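Local coordinates for TATA-binding protein (PDB 1MP9) that probably binds the TATA box of archaeal promoters as a general transcription factor and helps to activate genes transcribed by RNA polymerase, at residues L30-E41 and P44-R53. Residues are numbered along the deposited sequence; the frame is centred on the assembly and turned at random.
Sequences LYAMERSVPNVE and PDQFPGLIFR
Leu50, on strand 50-53, projects onto helix 30-36 and the chain that returns from it. Its CG stands anti to the backbone N (chi1 -177°), which carries the two methyls toward the helix and Val40. Leu50 CD1 lies over the helix backbone, 3.5 Å from Glu34 N, and also touches Leu30 O and Met33 CG. Leu50 CD2 sits 3.7 Å from Val40 CB. On the helix, Leu30 sends CD2 to Leu50 CB and CD1 to the carbonyl of Pro48. Replacing Leu50 by an alanine removes both methyls, which is likely to open a gap between Met33 and Val40 and weaken the hold of the helix on the strand.

Glu41 joins the strand edge through its backbone. Glu41 N gives a nearly straight bond to Ile51 O (3.0 Å), and Ile51 N returns one to Glu41 O (2.7 Å). This is a single antiparallel, hydrogen-bonded bridge. The Glu41 side chain runs beside those of Ile51 and Arg53. Glu41 OE1 stays 4.0 Å from Arg53 NH1, beyond a salt bridge.

Val40 CG1 also reaches Phe52 CD1, and the Phe52 ring continues onto helix 77-93. The contact thus ties helix 30-36 to the outermost strand of the first TBP repeat. Apolar packing holds the helix, while paired backbone bonds fix the returning chain.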
loop_
_atom_site.group_PDB
_atom_site.type_symbol
_atom_site.label_atom_id
_atom_site.label_comp_id
_atom_site.label_asym_id
_atom_site.label_seq_id
_atom_site.Cartn_x
_atom_site.Cartn_y
_atom_site.Cartn_z
ATOM N N LEU A 30 -21.493 27.858 5.244
ATOM C CA LEU A 30 -20.118 27.980 5.746
ATOM C C LEU A 30 -19.623 29.413 5.848
ATOM O O LEU A 30 -18.807 29.741 6.720
ATOM C CB LEU A 30 -19.172 27.105 4.881
ATOM C CG LEU A 30 -19.608 25.636 4.889
ATOM C CD1 LEU A 30 -18.654 24.821 4.011
ATOM C CD2 LEU A 30 -19.617 25.054 6.320
ATOM N N TYR A 31 -20.108 30.294 4.967
ATOM C CA TYR A 31 -19.698 31.695 5.069
ATOM C C TYR A 31 -20.179 32.220 6.418
ATOM O O TYR A 31 -19.447 32.885 7.176
ATOM C CB TYR A 31 -20.321 32.542 3.948
ATOM C CG TYR A 31 -19.833 32.215 2.544
ATOM C CD1 TYR A 31 -20.604 31.442 1.691
ATOM C CD2 TYR A 31 -18.601 32.709 2.066
ATOM C CE1 TYR A 31 -20.172 31.156 0.389
ATOM C CE2 TYR A 31 -18.165 32.436 0.757
ATOM C CZ TYR A 31 -18.960 31.662 -0.062
ATOM O OH TYR A 31 -18.591 31.412 -1.347
ATOM N N ALA A 32 -21.435 31.924 6.711
ATOM C CA ALA A 32 -22.040 32.364 7.972
ATOM C C ALA A 32 -21.311 31.742 9.155
ATOM O O ALA A 32 -21.021 32.424 10.139
ATOM C CB ALA A 32 -23.554 31.980 8.006
ATOM N N MET A 33 -20.971 30.459 9.044
ATOM C CA MET A 33 -20.294 29.786 10.146
ATOM C C MET A 33 -18.912 30.363 10.402
ATOM O O MET A 33 -18.535 30.578 11.549
ATOM C CB MET A 33 -20.203 28.274 9.887
ATOM C CG MET A 33 -19.601 27.501 11.039
ATOM S SD MET A 33 -19.518 25.742 10.687
ATOM C CE MET A 33 -21.180 25.180 10.931
ATOM N N GLU A 34 -18.157 30.633 9.338
ATOM C CA GLU A 34 -16.814 31.206 9.488
ATOM C C GLU A 34 -16.887 32.535 10.230
ATOM O O GLU A 34 -16.057 32.820 11.102
ATOM C CB GLU A 34 -16.187 31.430 8.117
ATOM C CG GLU A 34 -14.737 31.863 8.132
ATOM C CD GLU A 34 -14.546 33.336 8.421
ATOM O OE1 GLU A 34 -15.339 34.166 7.911
ATOM O OE2 GLU A 34 -13.584 33.672 9.149
ATOM N N ARG A 35 -17.873 33.357 9.877
ATOM C CA ARG A 35 -18.032 34.654 10.535
ATOM C C ARG A 35 -18.498 34.477 11.978
ATOM O O ARG A 35 -18.065 35.212 12.865
ATOM C CB ARG A 35 -19.033 35.555 9.772
ATOM C CG ARG A 35 -18.583 35.976 8.362
ATOM C CD ARG A 35 -19.586 36.948 7.699
ATOM N NE ARG A 35 -19.686 38.191 8.456
ATOM C CZ ARG A 35 -18.835 39.205 8.334
ATOM N NH1 ARG A 35 -17.827 39.133 7.471
ATOM N NH2 ARG A 35 -18.968 40.280 9.105
ATOM N N SER A 36 -19.371 33.503 12.220
ATOM C CA SER A 36 -19.878 33.287 13.568
ATOM C C SER A 36 -18.893 32.647 14.530
ATOM O O SER A 36 -18.776 33.072 15.682
ATOM C CB SER A 36 -21.146 32.442 13.538
ATOM O OG SER A 36 -22.217 33.206 13.035
ATOM N N VAL A 37 -18.195 31.619 14.069
ATOM C CA VAL A 37 -17.232 30.910 14.905
ATOM C C VAL A 37 -15.854 31.539 14.773
ATOM O O VAL A 37 -15.330 31.716 13.683
ATOM C CB VAL A 37 -17.127 29.414 14.502
ATOM C CG1 VAL A 37 -16.194 28.675 15.443
ATOM C CG2 VAL A 37 -18.512 28.779 14.494
ATOM N N PRO A 38 -15.243 31.883 15.901
ATOM C CA PRO A 38 -13.920 32.491 15.854
ATOM C C PRO A 38 -12.810 31.540 15.432
ATOM O O PRO A 38 -12.871 30.323 15.660
ATOM C CB PRO A 38 -13.729 32.994 17.282
ATOM C CG PRO A 38 -14.418 31.971 18.087
ATOM C CD PRO A 38 -15.690 31.673 17.292
ATOM N N ASN A 39 -11.802 32.122 14.799
ATOM C CA ASN A 39 -10.616 31.410 14.370
ATOM C C ASN A 39 -10.773 30.129 13.552
ATOM O O ASN A 39 -10.071 29.147 13.802
ATOM C CB ASN A 39 -9.740 31.139 15.599
ATOM C CG ASN A 39 -9.413 32.421 16.375
ATOM O OD1 ASN A 39 -8.726 33.329 15.869
ATOM N ND2 ASN A 39 -9.920 32.508 17.596
ATOM N N VAL A 40 -11.693 30.119 12.597
ATOM C CA VAL A 40 -11.838 28.958 11.731
ATOM C C VAL A 40 -11.507 29.465 10.338
ATOM O O VAL A 40 -11.428 30.669 10.103
ATOM C CB VAL A 40 -13.273 28.355 11.737
ATOM C CG1 VAL A 40 -13.580 27.755 13.116
ATOM C CG2 VAL A 40 -14.317 29.420 11.323
ATOM N N GLU A 41 -11.321 28.561 9.398
ATOM C CA GLU A 41 -10.984 28.992 8.064
ATOM C C GLU A 41 -11.938 28.463 7.007
ATOM O O GLU A 41 -12.317 27.278 7.029
ATOM C CB GLU A 41 -9.567 28.541 7.752
ATOM C CG GLU A 41 -9.028 29.085 6.459
ATOM C CD GLU A 41 -7.529 28.897 6.361
ATOM O OE1 GLU A 41 -7.037 27.759 6.354
ATOM O OE2 GLU A 41 -6.785 30.017 6.298
ATOM N N PRO A 44 -13.633 28.854 -0.072
ATOM C CA PRO A 44 -14.055 27.885 -1.074
ATOM C C PRO A 44 -13.238 27.896 -2.351
ATOM O O PRO A 44 -13.357 26.981 -3.151
ATOM C CB PRO A 44 -15.551 28.203 -1.261
ATOM C CG PRO A 44 -15.594 29.708 -1.043
ATOM C CD PRO A 44 -14.630 29.936 0.101
ATOM N N ASP A 45 -12.393 28.902 -2.552
ATOM C CA ASP A 45 -11.550 28.874 -3.756
ATOM C C ASP A 45 -10.366 27.916 -3.549
ATOM O O ASP A 45 -9.718 27.508 -4.509
ATOM C CB ASP A 45 -10.988 30.254 -4.102
ATOM C CG ASP A 45 -12.044 31.204 -4.627
ATOM O OD1 ASP A 45 -12.953 30.757 -5.385
ATOM O OD2 ASP A 45 -11.946 32.409 -4.290
ATOM N N GLN A 46 -10.090 27.557 -2.298
ATOM C CA GLN A 46 -8.977 26.661 -1.985
ATOM C C GLN A 46 -9.395 25.267 -1.519
ATOM O O GLN A 46 -8.750 24.282 -1.849
ATOM C CB GLN A 46 -8.099 27.285 -0.915
ATOM C CG GLN A 46 -7.213 28.412 -1.402
ATOM C CD GLN A 46 -6.257 28.864 -0.311
ATOM O OE1 GLN A 46 -6.682 29.352 0.745
ATOM N NE2 GLN A 46 -4.957 28.689 -0.549
ATOM N N PHE A 47 -10.462 25.195 -0.724
ATOM C CA PHE A 47 -10.956 23.931 -0.206
ATOM C C PHE A 47 -12.441 24.097 0.074
ATOM O O PHE A 47 -12.842 25.099 0.649
ATOM C CB PHE A 47 -10.210 23.566 1.072
ATOM C CG PHE A 47 -10.526 22.187 1.574
ATOM C CD1 PHE A 47 -10.053 21.068 0.899
ATOM C CD2 PHE A 47 -11.316 22.007 2.701
ATOM C CE1 PHE A 47 -10.361 19.782 1.338
ATOM C CE2 PHE A 47 -11.629 20.732 3.150
ATOM C CZ PHE A 47 -11.146 19.614 2.460
ATOM N N PRO A 48 -13.275 23.107 -0.316
ATOM C CA PRO A 48 -14.738 23.158 -0.121
ATOM C C PRO A 48 -15.268 23.170 1.289
ATOM O O PRO A 48 -16.426 23.564 1.511
ATOM C CB PRO A 48 -15.260 21.964 -0.905
ATOM C CG PRO A 48 -14.105 20.986 -0.881
ATOM C CD PRO A 48 -12.837 21.808 -0.872
ATOM N N GLY A 49 -14.440 22.768 2.249
ATOM C CA GLY A 49 -14.914 22.745 3.620
ATOM C C GLY A 49 -14.349 23.802 4.537
ATOM O O GLY A 49 -13.294 24.372 4.265
ATOM N N LEU A 50 -15.082 24.066 5.624
ATOM C CA LEU A 50 -14.658 24.992 6.657
ATOM C C LEU A 50 -13.724 24.153 7.548
ATOM O O LEU A 50 -14.052 23.011 7.932
ATOM C CB LEU A 50 -15.868 25.490 7.495
ATOM C CG LEU A 50 -15.550 26.539 8.564
ATOM C CD1 LEU A 50 -16.746 27.507 8.693
ATOM C CD2 LEU A 50 -15.224 25.860 9.907
ATOM N N ILE A 51 -12.576 24.728 7.892
ATOM C CA ILE A 51 -11.574 24.035 8.705
ATOM C C ILE A 51 -11.621 24.518 10.143
ATOM O O ILE A 51 -11.370 25.698 10.427
ATOM C CB ILE A 51 -10.175 24.269 8.112
ATOM C CG1 ILE A 51 -10.193 23.798 6.666
ATOM C CG2 ILE A 51 -9.083 23.543 8.974
ATOM C CD1 ILE A 51 -8.997 24.228 5.809
ATOM N N PHE A 52 -11.959 23.600 11.042
ATOM C CA PHE A 52 -12.096 23.888 12.461
ATOM C C PHE A 52 -10.978 23.130 13.167
ATOM O O PHE A 52 -10.946 21.918 13.142
ATOM C CB PHE A 52 -13.466 23.390 12.918
ATOM C CG PHE A 52 -13.780 23.670 14.358
ATOM C CD1 PHE A 52 -14.794 24.559 14.701
ATOM C CD2 PHE A 52 -13.060 23.045 15.381
ATOM C CE1 PHE A 52 -15.086 24.824 16.033
ATOM C CE2 PHE A 52 -13.349 23.307 16.723
ATOM C CZ PHE A 52 -14.358 24.193 17.047
ATOM N N ARG A 53 -10.050 23.843 13.790
ATOM C CA ARG A 53 -8.936 23.177 14.459
ATOM C C ARG A 53 -9.043 23.258 15.962
ATOM O O ARG A 53 -9.358 24.311 16.520
ATOM C CB ARG A 53 -7.596 23.790 14.024
ATOM C CG ARG A 53 -7.270 23.632 12.550
ATOM C CD ARG A 53 -5.954 24.321 12.190
ATOM N NE ARG A 53 -5.481 23.943 10.859
ATOM C CZ ARG A 53 -5.711 24.632 9.743
ATOM N NH1 ARG A 53 -6.417 25.758 9.776
ATOM N NH2 ARG A 53 -5.233 24.188 8.588
HETATM O O HOH W 1 -11.294 26.092 14.870
#